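Local coordinates for protein DNA polymerase III subunit delta (Bacillus subtilis, PDB 3ZH9) that probably acts as the wrench of the bacterial clamp loader, opening the beta sliding clamp dimer so that it can be loaded onto primed DNA, at residues N179-S184 with S214-I219; R260-T265 with K290-Q295; E247-M252 with E317-K322; K81-L86 with L117-E122. One frame throughout, in Å; residues are numbered along the deposited sequence.

Contact 1: N179-S184 with S214-I219. With SO4 (sulfate ion), chain B.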
# COMPACT_ATOMS: atom_id res chain seq x y z
N ASN A 179 7.80 -1.69 -8.74
CA ASN A 179 7.97 -2.64 -7.65
C ASN A 179 6.65 -2.99 -6.97
O ASN A 179 6.62 -3.18 -5.75
CB ASN A 179 8.93 -2.10 -6.59
CG ASN A 179 9.78 -3.20 -5.93
OD1 ASN A 179 10.12 -4.19 -6.57
ND2 ASN A 179 10.11 -3.02 -4.66
N GLY A 180 5.57 -3.03 -7.74
CA GLY A 180 4.30 -3.50 -7.20
C GLY A 180 3.47 -2.54 -6.34
O GLY A 180 2.35 -2.88 -5.98
N HIS A 181 3.99 -1.37 -6.00
CA HIS A 181 3.21 -0.41 -5.19
C HIS A 181 1.93 0.03 -5.90
O HIS A 181 1.99 0.56 -7.02
CB HIS A 181 4.05 0.81 -4.86
CG HIS A 181 5.22 0.52 -3.98
ND1 HIS A 181 5.11 0.43 -2.61
CD2 HIS A 181 6.52 0.29 -4.27
CE1 HIS A 181 6.30 0.15 -2.09
NE2 HIS A 181 7.17 0.07 -3.08
N LEU A 182 0.78 -0.17 -5.26
CA LEU A 182 -0.50 0.16 -5.90
C LEU A 182 -0.64 1.65 -6.13
O LEU A 182 -1.15 2.08 -7.16
CB LEU A 182 -1.71 -0.37 -5.11
CG LEU A 182 -1.85 -1.91 -5.04
CD1 LEU A 182 -3.24 -2.35 -4.54
CD2 LEU A 182 -1.53 -2.56 -6.38
N SER A 183 -0.16 2.45 -5.18
CA SER A 183 -0.20 3.90 -5.30
C SER A 183 0.59 4.38 -6.53
O SER A 183 0.20 5.33 -7.21
CB SER A 183 0.35 4.55 -4.03
OG SER A 183 1.75 4.33 -3.92
N SER A 184 1.70 3.70 -6.81
CA SER A 184 2.53 4.01 -7.97
C SER A 184 1.88 3.54 -9.25
O SER A 184 1.91 4.24 -10.27
CB SER A 184 3.92 3.38 -7.82
OG SER A 184 4.52 3.80 -6.61
N SER A 214 11.66 2.61 -10.73
CA SER A 214 11.81 3.25 -9.42
C SER A 214 13.21 3.00 -8.81
O SER A 214 13.88 2.00 -9.13
CB SER A 214 10.72 2.77 -8.46
OG SER A 214 10.99 1.47 -7.99
N LEU A 215 13.64 3.92 -7.96
CA LEU A 215 14.90 3.77 -7.22
C LEU A 215 14.91 2.46 -6.43
O LEU A 215 15.91 1.74 -6.42
CB LEU A 215 15.08 4.96 -6.28
CG LEU A 215 16.35 5.06 -5.43
CD1 LEU A 215 17.59 4.98 -6.30
CD2 LEU A 215 16.33 6.37 -4.66
N GLU A 216 13.79 2.16 -5.78
CA GLU A 216 13.68 0.97 -4.96
C GLU A 216 13.75 -0.29 -5.83
O GLU A 216 14.29 -1.31 -5.42
CB GLU A 216 12.37 0.99 -4.16
CG GLU A 216 12.15 -0.26 -3.32
CD GLU A 216 10.82 -0.26 -2.57
OE1 GLU A 216 9.77 -0.52 -3.21
OE2 GLU A 216 10.83 -0.01 -1.34
N GLN A 217 13.19 -0.21 -7.03
CA GLN A 217 13.29 -1.35 -7.95
C GLN A 217 14.74 -1.48 -8.44
O GLN A 217 15.27 -2.60 -8.57
CB GLN A 217 12.32 -1.19 -9.12
CG GLN A 217 12.70 -2.02 -10.34
CD GLN A 217 12.46 -3.49 -10.13
OE1 GLN A 217 11.70 -3.87 -9.25
NE2 GLN A 217 13.11 -4.32 -10.93
N ASN A 218 15.37 -0.34 -8.71
CA ASN A 218 16.78 -0.35 -9.12
C ASN A 218 17.66 -1.00 -8.05
O ASN A 218 18.51 -1.84 -8.37
CB ASN A 218 17.27 1.06 -9.46
CG ASN A 218 17.00 1.43 -10.91
OD1 ASN A 218 17.23 0.63 -11.82
ND2 ASN A 218 16.49 2.63 -11.14
N ILE A 219 17.45 -0.62 -6.79
CA ILE A 219 18.17 -1.24 -5.67
C ILE A 219 17.96 -2.75 -5.66
O ILE A 219 18.92 -3.52 -5.55
CB ILE A 219 17.72 -0.66 -4.30
CG1 ILE A 219 18.03 0.83 -4.20
CG2 ILE A 219 18.35 -1.45 -3.14
CD1 ILE A 219 19.35 1.23 -4.82
S SO4 B . 1.56 1.62 -1.49
O1 SO4 B . 0.40 1.27 -2.31
O2 SO4 B . 2.47 0.48 -1.44
O3 SO4 B . 1.10 1.97 -0.14
O4 SO4 B . 2.28 2.76 -2.05

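Contact 2: R260-T265 with K290-Q295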
# COMPACT_ATOMS: atom_id res chain seq x y z
N ARG A 260 18.43 -5.78 5.38
CA ARG A 260 17.73 -6.08 6.63
C ARG A 260 16.46 -6.88 6.37
O ARG A 260 16.18 -7.84 7.08
CB ARG A 260 17.42 -4.80 7.42
CG ARG A 260 18.67 -4.21 8.11
CD ARG A 260 18.32 -3.14 9.14
NE ARG A 260 17.61 -2.03 8.52
CZ ARG A 260 18.16 -0.87 8.22
NH1 ARG A 260 19.44 -0.64 8.53
NH2 ARG A 260 17.44 0.08 7.64
N LEU A 261 15.71 -6.50 5.35
CA LEU A 261 14.51 -7.25 4.96
C LEU A 261 14.82 -8.69 4.57
O LEU A 261 14.08 -9.61 4.93
CB LEU A 261 13.81 -6.56 3.80
CG LEU A 261 12.51 -7.22 3.35
CD1 LEU A 261 11.50 -7.37 4.49
CD2 LEU A 261 11.91 -6.42 2.18
N ILE A 262 15.88 -8.89 3.80
CA ILE A 262 16.25 -10.25 3.39
C ILE A 262 16.58 -11.11 4.61
O ILE A 262 16.10 -12.24 4.75
CB ILE A 262 17.46 -10.22 2.42
CG1 ILE A 262 17.03 -9.60 1.08
CG2 ILE A 262 17.98 -11.63 2.16
CD1 ILE A 262 18.19 -9.10 0.27
N LEU A 263 17.38 -10.56 5.51
CA LEU A 263 17.74 -11.30 6.73
C LEU A 263 16.49 -11.69 7.54
O LEU A 263 16.33 -12.84 7.94
CB LEU A 263 18.70 -10.47 7.60
CG LEU A 263 19.16 -11.19 8.88
CD1 LEU A 263 20.24 -12.22 8.54
CD2 LEU A 263 19.64 -10.22 9.89
N GLN A 264 15.59 -10.73 7.77
CA GLN A 264 14.34 -11.02 8.50
C GLN A 264 13.48 -12.10 7.81
O GLN A 264 12.99 -13.04 8.43
CB GLN A 264 13.51 -9.75 8.62
CG GLN A 264 14.04 -8.74 9.62
CD GLN A 264 13.35 -7.41 9.47
OE1 GLN A 264 13.16 -6.92 8.35
NE2 GLN A 264 12.98 -6.81 10.58
N THR A 265 13.29 -11.92 6.51
CA THR A 265 12.51 -12.86 5.73
C THR A 265 13.14 -14.27 5.77
O THR A 265 12.44 -15.27 5.97
CB THR A 265 12.38 -12.34 4.28
OG1 THR A 265 11.63 -11.12 4.29
CG2 THR A 265 11.64 -13.34 3.45
N LYS A 290 7.79 -11.34 -0.94
CA LYS A 290 8.06 -12.42 -1.89
C LYS A 290 9.43 -12.27 -2.56
O LYS A 290 10.19 -13.23 -2.67
CB LYS A 290 6.96 -12.52 -2.95
CG LYS A 290 7.13 -13.69 -3.89
CD LYS A 290 7.39 -14.98 -3.11
CE LYS A 290 7.95 -16.07 -4.00
N LEU A 291 9.74 -11.05 -2.99
CA LEU A 291 11.01 -10.80 -3.65
C LEU A 291 12.18 -10.98 -2.67
O LEU A 291 13.22 -11.51 -3.04
CB LEU A 291 11.06 -9.39 -4.27
CG LEU A 291 9.99 -8.98 -5.30
CD1 LEU A 291 10.26 -7.54 -5.76
CD2 LEU A 291 9.93 -9.93 -6.49
N ALA A 292 12.00 -10.53 -1.43
CA ALA A 292 13.05 -10.68 -0.42
C ALA A 292 13.25 -12.16 -0.12
O ALA A 292 14.36 -12.58 0.12
CB ALA A 292 12.71 -9.90 0.88
N MET A 293 12.16 -12.93 -0.13
CA MET A 293 12.27 -14.37 0.10
C MET A 293 13.14 -14.99 -0.99
O MET A 293 13.96 -15.86 -0.70
CB MET A 293 10.91 -15.05 0.09
CG MET A 293 10.04 -14.76 1.31
SD MET A 293 8.44 -15.59 1.23
CE MET A 293 8.88 -17.24 1.78
N ASP A 294 12.95 -14.56 -2.24
CA ASP A 294 13.70 -15.13 -3.37
C ASP A 294 15.17 -14.81 -3.20
O ASP A 294 16.03 -15.66 -3.41
CB ASP A 294 13.22 -14.57 -4.70
CG ASP A 294 11.84 -15.09 -5.10
OD1 ASP A 294 11.41 -16.14 -4.57
OD2 ASP A 294 11.19 -14.46 -5.97
N GLN A 295 15.45 -13.57 -2.81
CA GLN A 295 16.83 -13.15 -2.65
C GLN A 295 17.49 -13.84 -1.45
O GLN A 295 18.67 -14.17 -1.48
CB GLN A 295 16.92 -11.64 -2.52
CG GLN A 295 16.78 -10.92 -3.85
CD GLN A 295 17.01 -9.43 -3.74
OE1 GLN A 295 16.63 -8.79 -2.75
NE2 GLN A 295 17.64 -8.86 -4.76

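Contact 3: E247-M252 with E317-K322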
# COMPACT_ATOMS: atom_id res chain seq x y z
N GLU A 247 21.93 10.52 -4.07
CA GLU A 247 22.97 10.67 -3.07
C GLU A 247 23.43 9.33 -2.55
O GLU A 247 22.61 8.50 -2.16
CB GLU A 247 22.46 11.49 -1.89
CG GLU A 247 21.78 12.77 -2.28
CD GLU A 247 21.50 13.62 -1.08
OE1 GLU A 247 21.54 13.08 0.05
OE2 GLU A 247 21.25 14.83 -1.25
N PRO A 248 24.76 9.11 -2.53
CA PRO A 248 25.36 7.86 -2.06
C PRO A 248 24.78 7.42 -0.72
O PRO A 248 24.56 6.23 -0.49
CB PRO A 248 26.84 8.22 -1.89
CG PRO A 248 27.06 9.31 -2.89
CD PRO A 248 25.78 10.09 -2.94
N ILE A 249 24.51 8.38 0.15
CA ILE A 249 24.00 8.08 1.47
C ILE A 249 22.58 7.52 1.39
O ILE A 249 22.21 6.63 2.16
CB ILE A 249 24.07 9.30 2.42
CG1 ILE A 249 23.73 8.90 3.85
CG2 ILE A 249 23.18 10.43 1.91
CD1 ILE A 249 24.10 9.93 4.90
N LYS A 250 21.80 8.02 0.43
CA LYS A 250 20.43 7.56 0.23
C LYS A 250 20.41 6.19 -0.42
O LYS A 250 19.62 5.32 -0.04
CB LYS A 250 19.62 8.55 -0.62
CG LYS A 250 18.13 8.24 -0.66
CD LYS A 250 17.38 9.15 -1.62
N ILE A 251 21.27 6.00 -1.41
CA ILE A 251 21.43 4.71 -2.05
C ILE A 251 21.77 3.65 -1.00
O ILE A 251 21.26 2.54 -1.01
CB ILE A 251 22.56 4.75 -3.09
CG1 ILE A 251 22.20 5.73 -4.22
CG2 ILE A 251 22.82 3.37 -3.66
CD1 ILE A 251 23.30 5.89 -5.23
N MET A 252 22.65 4.03 -0.08
CA MET A 252 23.15 3.11 0.93
C MET A 252 22.04 2.70 1.89
O MET A 252 21.91 1.53 2.24
CB MET A 252 24.31 3.76 1.68
CG MET A 252 24.79 2.98 2.90
SD MET A 252 25.24 4.10 4.25
CE MET A 252 23.64 4.80 4.66
N GLU A 317 30.62 6.18 8.67
CA GLU A 317 31.76 6.79 8.00
C GLU A 317 31.32 7.88 7.01
O GLU A 317 32.09 8.79 6.68
CB GLU A 317 32.60 5.73 7.30
CG GLU A 317 33.45 4.91 8.26
CD GLU A 317 34.16 3.75 7.58
OE1 GLU A 317 33.71 3.33 6.49
OE2 GLU A 317 35.17 3.26 8.14
N MET A 318 30.08 7.78 6.54
CA MET A 318 29.52 8.78 5.64
C MET A 318 28.97 9.98 6.40
O MET A 318 29.19 11.14 6.02
CB MET A 318 28.43 8.17 4.75
CG MET A 318 28.94 7.47 3.51
SD MET A 318 27.59 6.97 2.42
CE MET A 318 28.50 6.06 1.17
N LYS A 319 28.24 9.71 7.48
CA LYS A 319 27.60 10.76 8.27
C LYS A 319 28.62 11.62 9.01
O LYS A 319 28.44 12.83 9.16
CB LYS A 319 26.59 10.15 9.25
CG LYS A 319 25.20 9.91 8.68
CD LYS A 319 24.30 9.16 9.68
CE LYS A 319 22.84 9.18 9.26
NZ LYS A 319 22.61 8.51 7.95
N THR A 320 29.70 10.99 9.47
CA THR A 320 30.70 11.70 10.26
C THR A 320 32.03 11.78 9.53
O THR A 320 32.49 10.80 8.93
CB THR A 320 30.90 11.02 11.64
OG1 THR A 320 31.70 9.84 11.48
CG2 THR A 320 29.56 10.64 12.25
N GLY A 321 32.66 12.94 9.59
CA GLY A 321 33.97 13.13 8.99
C GLY A 321 33.93 13.10 7.47
O GLY A 321 32.90 12.79 6.87
N LYS A 322 35.06 13.43 6.86
CA LYS A 322 35.15 13.53 5.41
C LYS A 322 35.86 12.34 4.78
O LYS A 322 37.08 12.30 4.70
CB LYS A 322 35.85 14.83 5.00

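Contact 4: K81-L86 with L117-E122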
# COMPACT_ATOMS: atom_id res chain seq x y z
N LYS A 81 -13.05 5.49 11.91
CA LYS A 81 -11.87 4.64 11.72
C LYS A 81 -11.61 3.68 12.88
O LYS A 81 -11.93 3.99 14.04
CB LYS A 81 -10.62 5.50 11.51
CG LYS A 81 -10.69 6.46 10.34
CD LYS A 81 -9.43 7.32 10.29
CE LYS A 81 -9.49 8.37 9.20
NZ LYS A 81 -8.45 9.41 9.41
N ASN A 82 -11.02 2.53 12.56
CA ASN A 82 -10.46 1.59 13.54
C ASN A 82 -11.42 0.91 14.51
O ASN A 82 -11.25 1.01 15.72
CB ASN A 82 -9.33 2.24 14.34
CG ASN A 82 -8.24 2.82 13.46
OD1 ASN A 82 -7.69 3.88 13.76
ND2 ASN A 82 -7.94 2.14 12.36
N PRO A 83 -12.45 0.23 13.98
CA PRO A 83 -13.31 -0.61 14.82
C PRO A 83 -12.61 -1.92 15.17
O PRO A 83 -12.99 -2.97 14.66
CB PRO A 83 -14.54 -0.85 13.93
CG PRO A 83 -14.02 -0.73 12.55
CD PRO A 83 -12.93 0.30 12.59
N TYR A 84 -11.61 -1.84 16.05
CA TYR A 84 -10.79 -3.00 16.43
C TYR A 84 -11.63 -4.12 17.04
O TYR A 84 -11.24 -5.28 16.99
CB TYR A 84 -9.67 -2.59 17.40
CG TYR A 84 -10.13 -1.68 18.51
CD1 TYR A 84 -10.69 -2.19 19.68
CD2 TYR A 84 -10.02 -0.29 18.39
CE1 TYR A 84 -11.12 -1.34 20.71
CE2 TYR A 84 -10.45 0.56 19.41
CZ TYR A 84 -11.00 0.03 20.56
OH TYR A 84 -11.41 0.88 21.55
N PHE A 85 -12.76 -3.76 17.61
CA PHE A 85 -13.66 -4.74 18.20
C PHE A 85 -14.33 -5.62 17.14
O PHE A 85 -15.06 -6.55 17.48
CB PHE A 85 -14.72 -4.03 19.05
CG PHE A 85 -15.31 -2.82 18.39
CD1 PHE A 85 -16.29 -2.96 17.41
CD2 PHE A 85 -14.88 -1.55 18.72
CE1 PHE A 85 -16.83 -1.85 16.79
CE2 PHE A 85 -15.41 -0.44 18.10
CZ PHE A 85 -16.39 -0.59 17.13
N LEU A 86 -14.08 -5.33 15.87
CA LEU A 86 -14.53 -6.20 14.78
C LEU A 86 -13.56 -7.37 14.55
O LEU A 86 -13.91 -8.35 13.89
CB LEU A 86 -14.71 -5.40 13.48
CG LEU A 86 -15.90 -4.43 13.47
CD1 LEU A 86 -16.00 -3.69 12.14
CD2 LEU A 86 -17.18 -5.18 13.79
N LEU A 117 -17.44 2.91 7.87
CA LEU A 117 -16.48 2.26 8.75
C LEU A 117 -15.22 1.96 7.95
O LEU A 117 -15.27 1.25 6.95
CB LEU A 117 -17.04 0.94 9.27
CG LEU A 117 -17.91 1.07 10.50
CD1 LEU A 117 -18.66 -0.22 10.74
CD2 LEU A 117 -17.02 1.44 11.69
N LEU A 118 -14.10 2.50 8.42
CA LEU A 118 -12.81 2.20 7.82
C LEU A 118 -12.05 1.29 8.78
O LEU A 118 -11.63 1.73 9.86
CB LEU A 118 -12.07 3.51 7.54
CG LEU A 118 -10.78 3.39 6.73
CD1 LEU A 118 -11.03 2.54 5.50
CD2 LEU A 118 -10.28 4.77 6.34
N ALA A 119 -11.91 0.03 8.41
CA ALA A 119 -11.37 -1.00 9.30
C ALA A 119 -10.17 -1.67 8.65
O ALA A 119 -10.33 -2.67 7.95
CB ALA A 119 -12.43 -2.03 9.63
N PRO A 120 -8.97 -1.14 8.89
CA PRO A 120 -7.76 -1.55 8.16
C PRO A 120 -7.20 -2.89 8.64
O PRO A 120 -6.02 -2.96 8.95
CB PRO A 120 -6.78 -0.43 8.52
CG PRO A 120 -7.16 -0.05 9.93
CD PRO A 120 -8.68 -0.12 9.92
N TYR A 121 -8.03 -3.92 8.71
CA TYR A 121 -7.63 -5.22 9.18
C TYR A 121 -7.84 -6.21 8.06
O TYR A 121 -8.66 -5.97 7.17
CB TYR A 121 -8.48 -5.64 10.38
CG TYR A 121 -8.73 -4.53 11.39
CD1 TYR A 121 -7.67 -3.94 12.09
CD2 TYR A 121 -10.01 -4.08 11.64
CE1 TYR A 121 -7.90 -2.94 13.00
CE2 TYR A 121 -10.25 -3.07 12.56
CZ TYR A 121 -9.19 -2.50 13.24
OH TYR A 121 -9.43 -1.50 14.15
N GLU A 122 -7.12 -7.32 8.09
CA GLU A 122 -7.20 -8.30 7.00
C GLU A 122 -8.54 -9.02 7.03
O GLU A 122 -9.08 -9.40 5.99
CB GLU A 122 -6.10 -9.35 7.13
CG GLU A 122 -4.71 -8.86 6.79
CD GLU A 122 -3.70 -10.00 6.77
OE1 GLU A 122 -4.12 -11.17 6.59
OE2 GLU A 122 -2.49 -9.73 6.95

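Contact 1: N179-S184 with S214-I219
Glu216 OE1 takes two hydrogen bonds from the 179-184 segment, one from His181 and one from Asn179. The His181 bond is the shorter, with NE2 2.7 Å from Glu216 OE1. It is a His-carboxylate pair: OE1 lies in the plane of the imidazole ring, and NE2 comes to the syn side of the carboxylate. Asn179 ND2 donates to Glu216 OE1 over 2.9 Å. This bond is nearly straight, but the donor stands above the carboxylate plane, 49° out of it. Amide and carboxylate planes are turned 65° apart. Glu216 reaches both donors because its chain is extended, with CG trans to the backbone N (chi1 178°).

The other edge of the His181 ring serves a sulfate, probably from the crystallisation liquor. His181 ND1 donates to sulfate O2 at 2.9 Å, and Ser183 N to sulfate O1 at 3.2 Å. The imidazole therefore donates from both nitrogens in this model, which would be consistent with a positive charge between two anions.

Two further polar features set the backbones. Asn179, at positive phi, is the C-prime residue of a Schellman motif that ends helix 168-177. Ser214 N-caps the next helix, its OG accepting from Gln217 N at 2.9 Å.

The contact thus ties the turn between helices 168-177 and 182-195 to the first turn of helix 215-227. Asn179 also packs on Arg288 of helix 286-296. On the far side of helix 215-227, Leu215 and Ile219 pack on helices 231-243 and 248-269.

Contact 2: R260-T265 with K290-Q295
Ala292 CB points at helix 260-265 and packs against Leu261 and Thr265, with Ile262 a little further off. Leu261 CG lies 3.7 Å from Ala292 CB, and its CD2 is almost as near. The small methyl lets the helices come close: their axes approach to 8.3 Å and cross at -80°, nearly at a right angle. Ile262 runs alongside, its CG1 4.3 Å from Ala292 CB. Its CD1 reaches the stem and amide of Gln295, at 3.4 Å from Gln295 OE1, and the two side chains cross at about a right angle.

No hydrogen bond joins the two segments; the polar groups are satisfied by other partners. Thr265 OG1 bonds back to Leu261 O at 2.9 Å, because chi1 of -64° sets the hydroxyl beside its own backbone N. That carbonyl also accepts from Thr265 N, and the two donors reach it from opposite faces of its plane. The hydroxyl oxygen then rests 3.8 Å from Ala292 CB. Gln295 OE1 accepts from Gln258, and its NE2 donates to Asn224.

This is apolar helix packing in the C-terminal domain. Its buried hydroxyl and amide are occupied by their own bonds, so van der Waals contact alone joins the segments.

Contact 3: E247-M252 with E317-K322
Met318 carries this helix-to-helix contact in the all-helical C-terminal domain of the delta subunit. It sits near the end of helix 301-319 and faces the first turns of helix 248-269. From CB the chain runs out extended to its methyl. CG stands beside the backbone N, trans to the carbonyl carbon (chi1 -84°), and this sends the thioether across to the other helix. CB and CG form the stem; the contacts begin at the sulfur. Met318 SD lies 3.9 Å from Ile249 CA, so it rests against the helix backbone as well as against the Ile249 side chain. The same sulfur meets Met252 SD at 4.1 Å. There the two methionines slide past each other in opposite directions, the Met252 chain being bent where that of Met318 is straight. At the tip, Met318 CE touches Pro248 CB at 4.1 Å. Pro248 belongs to the first turn of its helix, just after the N-cap residue Glu247.

Met318 also packs on Leu328 and Leu329 of helix 325-338, and Pro248 shares Leu329. Met252 lies in turn on Leu311 and Met314 of helix 301-319. The three helices thus meet around the thioethers, and no hydrogen bond crosses between the two segments.

At the solvent-exposed margin Lys319 crosses Ile249 at about a right angle. Its charge is engaged one turn back in its own helix, in a salt bridge to Asp315. The lysine bends only at its last torsion (chi4 61°), and Lys319 NZ ends 3.7 Å from Ile249 CD1.

Contact 4: K81-L86 with L117-E122
Leu118 O accepts from Asn82 N at 2.9 Å. Lys81 CA lies 3.5 Å from this same Leu118 O and makes a CH-O contact with it. Lys81 and Leu118 form a parallel beta bridge, and their side chains lie on one face of the sheet.

Beyond the bridge Pro83 turns the chain as the centre of an inverse gamma turn. Its ring fits against the side chains at the end of strand 113-119: Pro83 CG is 3.6 Å from Ala119 CB and 3.8 Å from Leu117 CD2. Pro120 is the centre of a second inverse gamma turn. Its CD lies over the centre of the Tyr121 ring.

In Tyr121, CG stands trans to the carbonyl carbon (chi1 -43°), which turns the ring back toward the other segment. Its hydroxyl lies against the backbone from Asn82 to Tyr84, and Tyr121 OH is 3.4 Å from Tyr84 CB. The Tyr84 hydroxyl is held by Ile95 O.

The contact joins the C-terminal ends of two neighbouring strands, 76-81 and 113-119, in the five-stranded parallel sheet of the P-loop NTPase-like domain. Strand 49-53 flanks the first, and strand 17-21 flanks the second. Leu118 packs on helix 25-39, while Leu117 and Leu86 pack on helix 129-137.

From the N terminus, contact 4 closes first. It joins the ends of strands 76-81 and 113-119 across the intervening helix 99-107, within the P-loop NTPase-like domain. Contact 1 follows in series. It closes a loop of about 30 residues and links the turn before helix 182-195 to the start of helix 215-227. Contact 3 closes the longest loop, from helix 248-269 to the end of helix 301-319. Contact 2 lies within that loop and uses the same helix 248-269. Contact 1 touches both: Asn179 meets Leu291 of contact 2, and Ile219 meets Ile251 of contact 3. Contact 4 stands apart, its centre about 41 Å from that of contact 3.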